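Local structure of butyryl-CoA dehydrogenase (Marinomonas mediterranea, 6CXT) at residues F92-H101 against I234-C245; D311-L321 against Q369-L377. The protein is a flavoprotein of the acyl-CoA dehydrogenase family that binds FAD and the ligand FK4 and packs against an alpha/beta hydrolase fold protein. All coordinates share one frame; numbering follows the deposited sequence.

Interaction 1: F92-H101 against I234-C245; sequences FACSMPILEH and IFAASMDWERCC. With FK4 (S-[2-({N-[(2R)-2-hydroxy-4-{[(R)-hydroxy(oxo)-lambda~5~-phosphanyl]oxy}-3,3-dimethylbutanoyl]-beta-alanyl}amino)ethyl] 1H-pyrrole-2-carbothioate), chain C.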
loop_
_atom_site.group_PDB
_atom_site.type_symbol
_atom_site.label_atom_id
_atom_site.label_comp_id
_atom_site.label_asym_id
_atom_site.label_seq_id
_atom_site.Cartn_x
_atom_site.Cartn_y
_atom_site.Cartn_z
ATOM N N PHE B 92 30.960 0.944 -11.970
ATOM C CA PHE B 92 30.801 0.039 -10.841
ATOM C C PHE B 92 30.721 -1.395 -11.252
ATOM O O PHE B 92 31.159 -2.281 -10.499
ATOM C CB PHE B 92 29.638 0.509 -9.917
ATOM C CG PHE B 92 29.952 1.847 -9.318
ATOM C CD1 PHE B 92 30.891 1.941 -8.274
ATOM C CD2 PHE B 92 29.411 3.000 -9.821
ATOM C CE1 PHE B 92 31.266 3.149 -7.746
ATOM C CE2 PHE B 92 29.785 4.233 -9.291
ATOM C CZ PHE B 92 30.706 4.313 -8.245
ATOM N N ALA B 93 30.128 -1.667 -12.413
ATOM C CA ALA B 93 30.070 -3.043 -12.857
ATOM C C ALA B 93 31.323 -3.476 -13.673
ATOM O O ALA B 93 31.506 -4.679 -13.922
ATOM C CB ALA B 93 28.777 -3.373 -13.627
ATOM N N CYS B 94 32.117 -2.517 -14.118
ATOM C CA CYS B 94 33.232 -2.828 -15.035
ATOM C C CYS B 94 34.577 -2.389 -14.470
ATOM O O CYS B 94 35.457 -3.268 -14.258
ATOM C CB CYS B 94 32.991 -2.241 -16.432
ATOM S SG CYS B 94 31.424 -2.779 -17.172
ATOM N N SER B 95 34.763 -1.084 -14.246
ATOM C CA SER B 95 36.016 -0.593 -13.659
ATOM C C SER B 95 36.330 -1.210 -12.293
ATOM O O SER B 95 37.484 -1.541 -12.025
ATOM C CB SER B 95 36.093 0.930 -13.557
ATOM O OG SER B 95 35.835 1.519 -14.828
ATOM N N MET B 96 35.326 -1.383 -11.429
ATOM C CA MET B 96 35.629 -1.953 -10.116
ATOM C C MET B 96 36.069 -3.447 -10.125
ATOM O O MET B 96 37.063 -3.785 -9.469
ATOM C CB MET B 96 34.485 -1.664 -9.102
ATOM C CG MET B 96 34.317 -0.178 -8.820
ATOM S SD MET B 96 35.799 0.735 -8.297
ATOM C CE MET B 96 36.083 -0.055 -6.711
ATOM N N PRO B 97 35.385 -4.342 -10.870
ATOM C CA PRO B 97 35.930 -5.687 -10.901
ATOM C C PRO B 97 37.326 -5.769 -11.561
ATOM O O PRO B 97 38.116 -6.666 -11.218
ATOM C CB PRO B 97 34.959 -6.487 -11.748
ATOM C CG PRO B 97 33.884 -5.566 -12.128
ATOM C CD PRO B 97 34.013 -4.285 -11.408
ATOM N N ILE B 98 37.596 -4.867 -12.499
ATOM C CA ILE B 98 38.911 -4.792 -13.112
ATOM C C ILE B 98 39.911 -4.411 -12.034
ATOM O O ILE B 98 40.937 -5.093 -11.900
ATOM C CB ILE B 98 38.948 -3.808 -14.302
ATOM C CG1 ILE B 98 38.240 -4.471 -15.484
ATOM C CG2 ILE B 98 40.399 -3.387 -14.666
ATOM C CD1 ILE B 98 37.879 -3.507 -16.613
ATOM N N LEU B 99 39.631 -3.312 -11.316
ATOM C CA LEU B 99 40.434 -2.887 -10.184
ATOM C C LEU B 99 40.637 -4.012 -9.160
ATOM O O LEU B 99 41.770 -4.234 -8.718
ATOM C CB LEU B 99 39.877 -1.625 -9.505
ATOM C CG LEU B 99 40.644 -1.057 -8.301
ATOM C CD1 LEU B 99 42.044 -0.542 -8.708
ATOM C CD2 LEU B 99 39.867 0.073 -7.655
ATOM N N GLU B 100 39.583 -4.749 -8.818
ATOM C CA GLU B 100 39.665 -5.750 -7.755
ATOM C C GLU B 100 40.234 -7.108 -8.132
ATOM O O GLU B 100 40.713 -7.826 -7.253
ATOM C CB GLU B 100 38.308 -5.910 -7.052
ATOM C CG GLU B 100 37.842 -4.557 -6.529
ATOM C CD GLU B 100 36.628 -4.644 -5.642
ATOM O OE1 GLU B 100 35.744 -5.511 -5.862
ATOM O OE2 GLU B 100 36.597 -3.820 -4.711
ATOM N N HIS B 101 40.180 -7.466 -9.409
ATOM C CA HIS B 101 40.474 -8.838 -9.860
ATOM C C HIS B 101 41.307 -8.951 -11.110
ATOM O O HIS B 101 41.581 -10.071 -11.563
ATOM C CB HIS B 101 39.199 -9.617 -10.083
ATOM C CG HIS B 101 38.359 -9.718 -8.857
ATOM N ND1 HIS B 101 38.639 -10.601 -7.833
ATOM C CD2 HIS B 101 37.280 -9.001 -8.459
ATOM C CE1 HIS B 101 37.754 -10.436 -6.866
ATOM N NE2 HIS B 101 36.917 -9.475 -7.225
ATOM N N ILE B 234 32.897 -13.029 -8.486
ATOM C CA ILE B 234 33.297 -11.726 -8.993
ATOM C C ILE B 234 32.029 -10.939 -9.442
ATOM O O ILE B 234 31.948 -9.739 -9.209
ATOM C CB ILE B 234 34.306 -11.863 -10.176
ATOM C CG1 ILE B 234 35.655 -12.350 -9.583
ATOM C CG2 ILE B 234 34.522 -10.506 -10.898
ATOM C CD1 ILE B 234 36.742 -12.630 -10.597
ATOM N N PHE B 235 31.103 -11.627 -10.087
ATOM C CA PHE B 235 29.855 -10.963 -10.477
ATOM C C PHE B 235 29.120 -10.456 -9.204
ATOM O O PHE B 235 28.755 -9.278 -9.104
ATOM C CB PHE B 235 28.944 -11.857 -11.260
ATOM C CG PHE B 235 27.685 -11.137 -11.651
ATOM C CD1 PHE B 235 27.764 -10.033 -12.551
ATOM C CD2 PHE B 235 26.456 -11.442 -11.025
ATOM C CE1 PHE B 235 26.617 -9.289 -12.865
ATOM C CE2 PHE B 235 25.301 -10.706 -11.362
ATOM C CZ PHE B 235 25.391 -9.648 -12.275
ATOM N N ALA B 236 28.972 -11.331 -8.198
ATOM C CA ALA B 236 28.396 -10.876 -6.921
ATOM C C ALA B 236 29.126 -9.660 -6.372
ATOM O O ALA B 236 28.485 -8.711 -5.870
ATOM C CB ALA B 236 28.319 -12.009 -5.888
ATOM N N ALA B 237 30.451 -9.615 -6.467
ATOM C CA ALA B 237 31.164 -8.477 -5.919
ATOM C C ALA B 237 30.928 -7.193 -6.727
ATOM O O ALA B 237 30.898 -6.068 -6.194
ATOM C CB ALA B 237 32.668 -8.753 -5.846
ATOM N N SER B 238 30.736 -7.365 -8.012
ATOM C CA SER B 238 30.511 -6.195 -8.886
ATOM C C SER B 238 29.064 -5.656 -8.632
ATOM O O SER B 238 28.865 -4.470 -8.604
ATOM C CB SER B 238 30.781 -6.604 -10.319
ATOM O OG SER B 238 29.701 -6.568 -11.192
ATOM N N MET B 239 28.108 -6.557 -8.459
ATOM C CA MET B 239 26.718 -6.165 -8.067
ATOM C C MET B 239 26.705 -5.528 -6.678
ATOM O O MET B 239 25.925 -4.626 -6.422
ATOM C CB MET B 239 25.780 -7.338 -8.123
ATOM C CG MET B 239 25.384 -7.760 -9.511
ATOM S SD MET B 239 24.764 -6.351 -10.518
ATOM C CE MET B 239 26.217 -5.937 -11.530
ATOM N N ASP B 240 27.601 -5.946 -5.791
ATOM C CA ASP B 240 27.684 -5.244 -4.511
ATOM C C ASP B 240 28.076 -3.791 -4.700
ATOM O O ASP B 240 27.518 -2.892 -4.055
ATOM C CB ASP B 240 28.570 -5.976 -3.515
ATOM C CG ASP B 240 28.310 -5.537 -2.098
ATOM O OD1 ASP B 240 27.176 -5.780 -1.593
ATOM O OD2 ASP B 240 29.222 -4.939 -1.494
ATOM N N TRP B 241 29.001 -3.530 -5.622
ATOM C CA TRP B 241 29.357 -2.177 -5.965
ATOM C C TRP B 241 28.208 -1.434 -6.680
ATOM O O TRP B 241 27.925 -0.275 -6.362
ATOM C CB TRP B 241 30.603 -2.139 -6.906
ATOM C CG TRP B 241 31.888 -2.263 -6.128
ATOM C CD1 TRP B 241 32.719 -3.379 -6.040
ATOM C CD2 TRP B 241 32.490 -1.249 -5.341
ATOM N NE1 TRP B 241 33.786 -3.103 -5.219
ATOM C CE2 TRP B 241 33.688 -1.805 -4.785
ATOM C CE3 TRP B 241 32.141 0.075 -5.031
ATOM C CZ2 TRP B 241 34.489 -1.096 -3.913
ATOM C CZ3 TRP B 241 32.957 0.788 -4.208
ATOM C CH2 TRP B 241 34.146 0.203 -3.660
ATOM N N GLU B 242 27.621 -2.077 -7.660
ATOM C CA GLU B 242 26.604 -1.414 -8.505
ATOM C C GLU B 242 25.309 -1.138 -7.698
ATOM O O GLU B 242 24.779 -0.031 -7.709
ATOM C CB GLU B 242 26.285 -2.276 -9.711
ATOM C CG GLU B 242 25.380 -1.549 -10.688
ATOM C CD GLU B 242 25.114 -2.376 -11.921
ATOM O OE1 GLU B 242 25.910 -2.285 -12.864
ATOM O OE2 GLU B 242 24.111 -3.112 -11.982
ATOM N N ARG B 243 24.834 -2.149 -6.978
ATOM C CA ARG B 243 23.574 -2.044 -6.216
ATOM C C ARG B 243 23.721 -0.969 -5.147
ATOM O O ARG B 243 22.749 -0.308 -4.801
ATOM C CB ARG B 243 23.237 -3.398 -5.589
ATOM C CG ARG B 243 22.704 -4.421 -6.608
ATOM C CD ARG B 243 22.609 -5.774 -5.893
ATOM N NE ARG B 243 22.358 -6.820 -6.874
ATOM C CZ ARG B 243 22.587 -8.129 -6.664
ATOM N NH1 ARG B 243 23.116 -8.539 -5.519
ATOM N NH2 ARG B 243 22.309 -9.019 -7.619
ATOM N N CYS B 244 24.942 -0.797 -4.636
ATOM C CA CYS B 244 25.228 0.206 -3.614
ATOM C C CYS B 244 25.373 1.612 -4.207
ATOM O O CYS B 244 24.655 2.572 -3.779
ATOM C CB CYS B 244 26.516 -0.142 -2.849
ATOM S SG CYS B 244 26.893 0.966 -1.454
ATOM N N CYS B 245 26.278 1.771 -5.171
ATOM C CA CYS B 245 26.698 3.091 -5.586
ATOM C C CYS B 245 25.884 3.646 -6.743
ATOM O O CYS B 245 25.671 4.832 -6.800
ATOM C CB CYS B 245 28.187 3.077 -5.990
ATOM S SG CYS B 245 29.260 2.519 -4.611
HETATM O O01 FK4 C . 25.042 -13.523 -4.150
HETATM P P02 FK4 C . 24.965 -14.709 -5.168
HETATM O O03 FK4 C . 23.802 -14.663 -6.220
HETATM C C04 FK4 C . 22.556 -14.159 -5.832
HETATM C C05 FK4 C . 21.387 -14.682 -6.610
HETATM C C06 FK4 C . 20.113 -13.976 -6.074
HETATM C C07 FK4 C . 21.320 -16.217 -6.389
HETATM C C08 FK4 C . 21.560 -14.453 -8.135
HETATM O O09 FK4 C . 20.660 -15.210 -8.907
HETATM C C10 FK4 C . 21.514 -12.965 -8.539
HETATM N N11 FK4 C . 20.438 -12.652 -9.468
HETATM C C12 FK4 C . 20.289 -11.302 -9.884
HETATM C C13 FK4 C . 21.076 -11.007 -11.180
HETATM C C14 FK4 C . 21.457 -9.594 -11.309
HETATM N N15 FK4 C . 21.606 -9.248 -12.657
HETATM C C16 FK4 C . 22.070 -7.903 -13.003
HETATM C C17 FK4 C . 22.824 -7.891 -14.347
HETATM S S18 FK4 C . 23.801 -6.431 -14.565
HETATM C C19 FK4 C . 22.570 -5.127 -14.539
HETATM C C20 FK4 C . 23.318 -3.915 -14.933
HETATM C C21 FK4 C . 22.816 -2.690 -15.311
HETATM C C22 FK4 C . 23.945 -1.878 -15.548
HETATM C C23 FK4 C . 25.114 -2.645 -15.315
HETATM N N24 FK4 C . 24.753 -3.886 -14.930
HETATM O O25 FK4 C . 21.367 -5.423 -14.713
HETATM O O26 FK4 C . 21.660 -8.831 -10.369
HETATM O O27 FK4 C . 22.275 -12.047 -8.081
HETATM O O28 FK4 C . 26.256 -14.746 -5.917
HETATM O O HOH W 1 30.450 -7.102 -13.599
#
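Helix 81-101 of the N-terminal acyl-CoA dehydrogenase domain meets helix 231-245 of the C-terminal domain beside the FK4 pocket, with Phe92, Met96 and Trp241 filling the seam. The axes of segments 92-101 and 234-245 approach to 8.3 Å, their directions 129° apart. Cys245 sets its CB over the centre of the Phe92 ring, 3.5 Å from the centroid, a CH-pi contact, with SG oblique to the same ring. Bends at chi2 and chi3 fold Met96 over the indole of Trp241: CE lies 3.6 Å from the centroid of the six-membered ring, displaced toward the rim, and SD stands farther above the face, a Met-aromatic contact. At the indole edge, NE1 gives two weak bonds to the Glu100 carboxylate, the shorter 2.9 Å to OE2, both bent at 141°; carboxylate and indole planes are 65° apart. Such a helix-helix seam between the two all-helical domains belongs to the acyl-CoA dehydrogenase fold, and here helix 231-245 also lines the FK4 pocket, with Phe235, Ala236, Met239, Glu242 and Arg243. Arg243 NH2 spans two FK4 oxygens, O26 at 2.8 Å and O27 at 3.1 Å, while OE2 of Glu242 is hydrogen-bonded to Ser363 OG. Toward the end of segment 92-101, Ile234 lays CG1 over the centre of the His101 ring, 3.7 Å from its centroid. Pro97 CG abuts Ser238 CB, and a water joins Ala93 O (2.7 Å) to Ser238 OG. The carbonyl oxygen of Phe92, which lies beside Trp241 CB, is buried without a polar partner.

Interaction 2: D311-L321 against Q369-L377; sequences DNTKAVAMSKL and QRELICNRL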
loop_
_atom_site.group_PDB
_atom_site.type_symbol
_atom_site.label_atom_id
_atom_site.label_comp_id
_atom_site.label_asym_id
_atom_site.label_seq_id
_atom_site.Cartn_x
_atom_site.Cartn_y
_atom_site.Cartn_z
ATOM N N ASP B 311 29.883 -8.667 6.162
ATOM C CA ASP B 311 29.076 -9.000 4.994
ATOM C C ASP B 311 28.088 -7.815 4.942
ATOM O O ASP B 311 27.290 -7.658 5.871
ATOM C CB ASP B 311 28.322 -10.328 5.162
ATOM C CG ASP B 311 27.468 -10.668 3.948
ATOM O OD1 ASP B 311 27.365 -9.803 3.052
ATOM O OD2 ASP B 311 26.918 -11.791 3.875
ATOM N N ASN B 312 28.218 -6.945 3.938
ATOM C CA ASN B 312 27.261 -5.816 3.795
ATOM C C ASN B 312 26.159 -6.047 2.773
ATOM O O ASN B 312 25.528 -5.102 2.359
ATOM C CB ASN B 312 27.993 -4.555 3.407
ATOM C CG ASN B 312 28.814 -4.764 2.163
ATOM O OD1 ASN B 312 30.004 -5.143 2.240
ATOM N ND2 ASN B 312 28.202 -4.590 1.022
ATOM N N THR B 313 25.935 -7.281 2.367
ATOM C CA THR B 313 25.032 -7.596 1.294
ATOM C C THR B 313 23.585 -7.251 1.673
ATOM O O THR B 313 22.824 -6.714 0.821
ATOM C CB THR B 313 25.126 -9.092 0.920
ATOM O OG1 THR B 313 26.432 -9.333 0.401
ATOM C CG2 THR B 313 24.123 -9.452 -0.169
ATOM N N LYS B 314 23.184 -7.584 2.914
ATOM C CA LYS B 314 21.800 -7.252 3.361
ATOM C C LYS B 314 21.531 -5.752 3.254
ATOM O O LYS B 314 20.525 -5.365 2.663
ATOM C CB LYS B 314 21.579 -7.712 4.805
ATOM C CG LYS B 314 20.109 -7.593 5.296
ATOM C CD LYS B 314 19.994 -8.178 6.710
ATOM C CE LYS B 314 20.646 -7.207 7.699
ATOM N NZ LYS B 314 20.465 -7.789 9.024
ATOM N N ALA B 315 22.437 -4.920 3.783
ATOM C CA ALA B 315 22.249 -3.479 3.756
ATOM C C ALA B 315 22.187 -2.956 2.330
ATOM O O ALA B 315 21.427 -2.000 2.038
ATOM C CB ALA B 315 23.357 -2.754 4.503
ATOM N N VAL B 316 23.031 -3.520 1.451
ATOM C CA VAL B 316 23.043 -3.081 0.043
ATOM C C VAL B 316 21.761 -3.484 -0.677
ATOM O O VAL B 316 21.157 -2.686 -1.432
ATOM C CB VAL B 316 24.338 -3.581 -0.696
ATOM C CG1 VAL B 316 24.191 -3.408 -2.221
ATOM C CG2 VAL B 316 25.536 -2.776 -0.211
ATOM N N ALA B 317 21.322 -4.712 -0.464
ATOM C CA ALA B 317 20.098 -5.130 -1.097
ATOM C C ALA B 317 18.891 -4.281 -0.544
ATOM O O ALA B 317 17.995 -3.930 -1.321
ATOM C CB ALA B 317 19.844 -6.612 -0.841
ATOM N N MET B 318 18.857 -4.014 0.772
ATOM C CA MET B 318 17.774 -3.179 1.310
ATOM C C MET B 318 17.803 -1.780 0.678
ATOM O O MET B 318 16.743 -1.226 0.354
ATOM C CB MET B 318 17.879 -3.080 2.841
ATOM C CG MET B 318 17.548 -4.409 3.522
ATOM S SD MET B 318 17.460 -4.066 5.303
ATOM C CE MET B 318 16.750 -5.646 5.793
ATOM N N SER B 319 18.979 -1.202 0.511
ATOM C CA SER B 319 19.109 0.123 -0.046
ATOM C C SER B 319 18.668 0.172 -1.480
ATOM O O SER B 319 17.894 1.089 -1.891
ATOM C CB SER B 319 20.553 0.571 0.087
ATOM O OG SER B 319 20.771 1.832 -0.492
ATOM N N LYS B 320 19.139 -0.818 -2.273
ATOM C CA LYS B 320 18.778 -0.893 -3.716
ATOM C C LYS B 320 17.232 -0.963 -3.815
ATOM O O LYS B 320 16.585 -0.267 -4.635
ATOM C CB LYS B 320 19.375 -2.194 -4.340
ATOM C CG LYS B 320 19.328 -2.247 -5.866
ATOM C CD LYS B 320 17.959 -2.551 -6.469
ATOM C CE LYS B 320 18.100 -3.030 -7.905
ATOM N NZ LYS B 320 16.809 -3.309 -8.636
ATOM N N LEU B 321 16.656 -1.871 -3.027
ATOM C CA LEU B 321 15.192 -2.072 -3.039
ATOM C C LEU B 321 14.476 -0.764 -2.619
ATOM O O LEU B 321 13.574 -0.319 -3.312
ATOM C CB LEU B 321 14.832 -3.208 -2.068
ATOM C CG LEU B 321 13.351 -3.551 -1.897
ATOM C CD1 LEU B 321 12.798 -4.002 -3.242
ATOM C CD2 LEU B 321 13.204 -4.638 -0.784
ATOM N N GLN B 369 16.177 -8.834 -4.836
ATOM C CA GLN B 369 16.673 -8.164 -3.619
ATOM C C GLN B 369 16.028 -8.785 -2.371
ATOM O O GLN B 369 16.708 -8.953 -1.356
ATOM C CB GLN B 369 16.415 -6.620 -3.644
ATOM C CG GLN B 369 16.968 -5.902 -4.882
ATOM C CD GLN B 369 18.487 -6.177 -5.123
ATOM O OE1 GLN B 369 19.318 -6.152 -4.203
ATOM N NE2 GLN B 369 18.828 -6.424 -6.361
ATOM N N ARG B 370 14.736 -9.079 -2.421
ATOM C CA ARG B 370 14.115 -9.687 -1.239
ATOM C C ARG B 370 14.638 -11.108 -1.010
ATOM O O ARG B 370 14.805 -11.498 0.141
ATOM C CB ARG B 370 12.607 -9.712 -1.347
ATOM C CG ARG B 370 12.080 -8.231 -1.207
ATOM C CD ARG B 370 10.532 -8.301 -1.018
ATOM N NE ARG B 370 10.002 -6.905 -1.014
ATOM C CZ ARG B 370 9.554 -6.235 -2.096
ATOM N NH1 ARG B 370 9.559 -6.788 -3.318
ATOM N NH2 ARG B 370 9.149 -4.953 -1.950
ATOM N N GLU B 371 14.899 -11.843 -2.093
ATOM C CA GLU B 371 15.594 -13.134 -1.926
ATOM C C GLU B 371 16.905 -12.997 -1.178
ATOM O O GLU B 371 17.174 -13.776 -0.252
ATOM C CB GLU B 371 15.809 -13.868 -3.265
ATOM C CG GLU B 371 14.524 -14.408 -3.800
ATOM C CD GLU B 371 13.994 -15.544 -2.946
ATOM O OE1 GLU B 371 14.501 -16.669 -3.022
ATOM O OE2 GLU B 371 13.059 -15.339 -2.177
ATOM N N LEU B 372 17.723 -12.027 -1.572
ATOM C CA LEU B 372 18.964 -11.793 -0.882
ATOM C C LEU B 372 18.771 -11.341 0.551
ATOM O O LEU B 372 19.466 -11.782 1.453
ATOM C CB LEU B 372 19.773 -10.704 -1.594
ATOM C CG LEU B 372 20.289 -11.254 -2.942
ATOM C CD1 LEU B 372 20.546 -10.108 -3.949
ATOM C CD2 LEU B 372 21.549 -12.068 -2.605
ATOM N N ILE B 373 17.850 -10.400 0.763
ATOM C CA ILE B 373 17.582 -9.997 2.159
ATOM C C ILE B 373 17.175 -11.219 3.034
ATOM O O ILE B 373 17.702 -11.353 4.143
ATOM C CB ILE B 373 16.470 -8.896 2.169
ATOM C CG1 ILE B 373 17.022 -7.606 1.507
ATOM C CG2 ILE B 373 16.015 -8.599 3.614
ATOM C CD1 ILE B 373 15.912 -6.682 0.934
ATOM N N CYS B 374 16.237 -12.024 2.562
ATOM C CA CYS B 374 15.738 -13.190 3.277
ATOM C C CYS B 374 16.914 -14.118 3.619
ATOM O O CYS B 374 17.042 -14.561 4.770
ATOM C CB CYS B 374 14.772 -14.008 2.414
ATOM S SG CYS B 374 13.182 -13.142 2.235
ATOM N N ASN B 375 17.799 -14.318 2.631
ATOM C CA ASN B 375 18.968 -15.156 2.868
ATOM C C ASN B 375 19.871 -14.585 3.970
ATOM O O ASN B 375 20.240 -15.319 4.924
ATOM C CB ASN B 375 19.725 -15.361 1.544
ATOM C CG ASN B 375 21.025 -16.141 1.741
ATOM O OD1 ASN B 375 22.077 -15.537 1.874
ATOM N ND2 ASN B 375 20.927 -17.472 1.840
ATOM N N ARG B 376 20.190 -13.281 3.903
ATOM C CA ARG B 376 20.985 -12.656 4.931
ATOM C C ARG B 376 20.304 -12.554 6.287
ATOM O O ARG B 376 20.980 -12.437 7.304
ATOM C CB ARG B 376 21.534 -11.273 4.489
ATOM C CG ARG B 376 22.478 -11.318 3.307
ATOM C CD ARG B 376 23.594 -12.384 3.523
ATOM N NE ARG B 376 24.663 -12.300 2.515
ATOM C CZ ARG B 376 24.629 -12.737 1.250
ATOM N NH1 ARG B 376 23.549 -13.312 0.718
ATOM N NH2 ARG B 376 25.734 -12.575 0.486
ATOM N N LEU B 377 18.976 -12.627 6.325
ATOM C CA LEU B 377 18.274 -12.698 7.614
ATOM C C LEU B 377 18.364 -14.111 8.178
ATOM O O LEU B 377 18.014 -14.335 9.337
ATOM C CB LEU B 377 16.791 -12.301 7.445
ATOM C CG LEU B 377 16.530 -10.815 7.111
ATOM C CD1 LEU B 377 14.996 -10.609 6.900
ATOM C CD2 LEU B 377 16.948 -9.896 8.263
HETATM O O HOH W 2 20.661 -10.686 9.453
#
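Asp311 OD1 is gripped twice by Thr313, by OG1 at 2.8 Å on its syn lone pair and by the backbone N from above the carboxylate plane; the backbone N bond makes an Asx turn that leads into helix 313-338. This leaves OD2 for a salt bridge across the contact: Arg376 NE reaches Asp311 OD2 at 2.7 Å, with carboxylate and guanidinium planes 62° apart. Thr313 CG2 lies over the centre of that guanidinium, 3.5 Å above its plane. The two helices run roughly antiparallel, the segment axes 150° apart, within the C-terminal helical domain of the acyl-CoA dehydrogenase fold, and Ile373 enters as a knob among Lys314, Ala317, Met318 and Leu321. Its CD1 meets Leu321 CD2 at 3.8 Å, and its CG2 meets Met318 CE. Gln369, bent at chi2 (-54°), brings OE1 to 3.4 Å from Ala317 CB, where that oxygen is buried with no polar partner; NE2 bonds to Gly364 O. Leu321 CD1 lies over one face of the Arg370 guanidinium, toward its rim, and Arg370 NE is salt-bridged to Asp287 of the second subunit. A water accepts from Lys314 NZ and donates to Arg376 O.

Overall arrangement
Interaction 1 is the more buried, its centre about 10 Å from that of the chain, and joins the N- and C-terminal domains largely through aromatic faces and sulfur. Interaction 2, about 17 Å out and partly buried, stays within the C-terminal domain, combining an aliphatic knob with a salt bridge at its edge. Their centres lie about 16 Å apart, and the segments touch directly: Asp240 OD2 is 2.7 Å from Asn312 ND2, a probable hydrogen bond, and Arg243 packs on Val316, Gln369 and Leu372. Both border FK4, but no other protein chain touches interaction 1, whereas interaction 2 also meets the second subunit, and segment 369-377 the alpha/beta hydrolase fold protein.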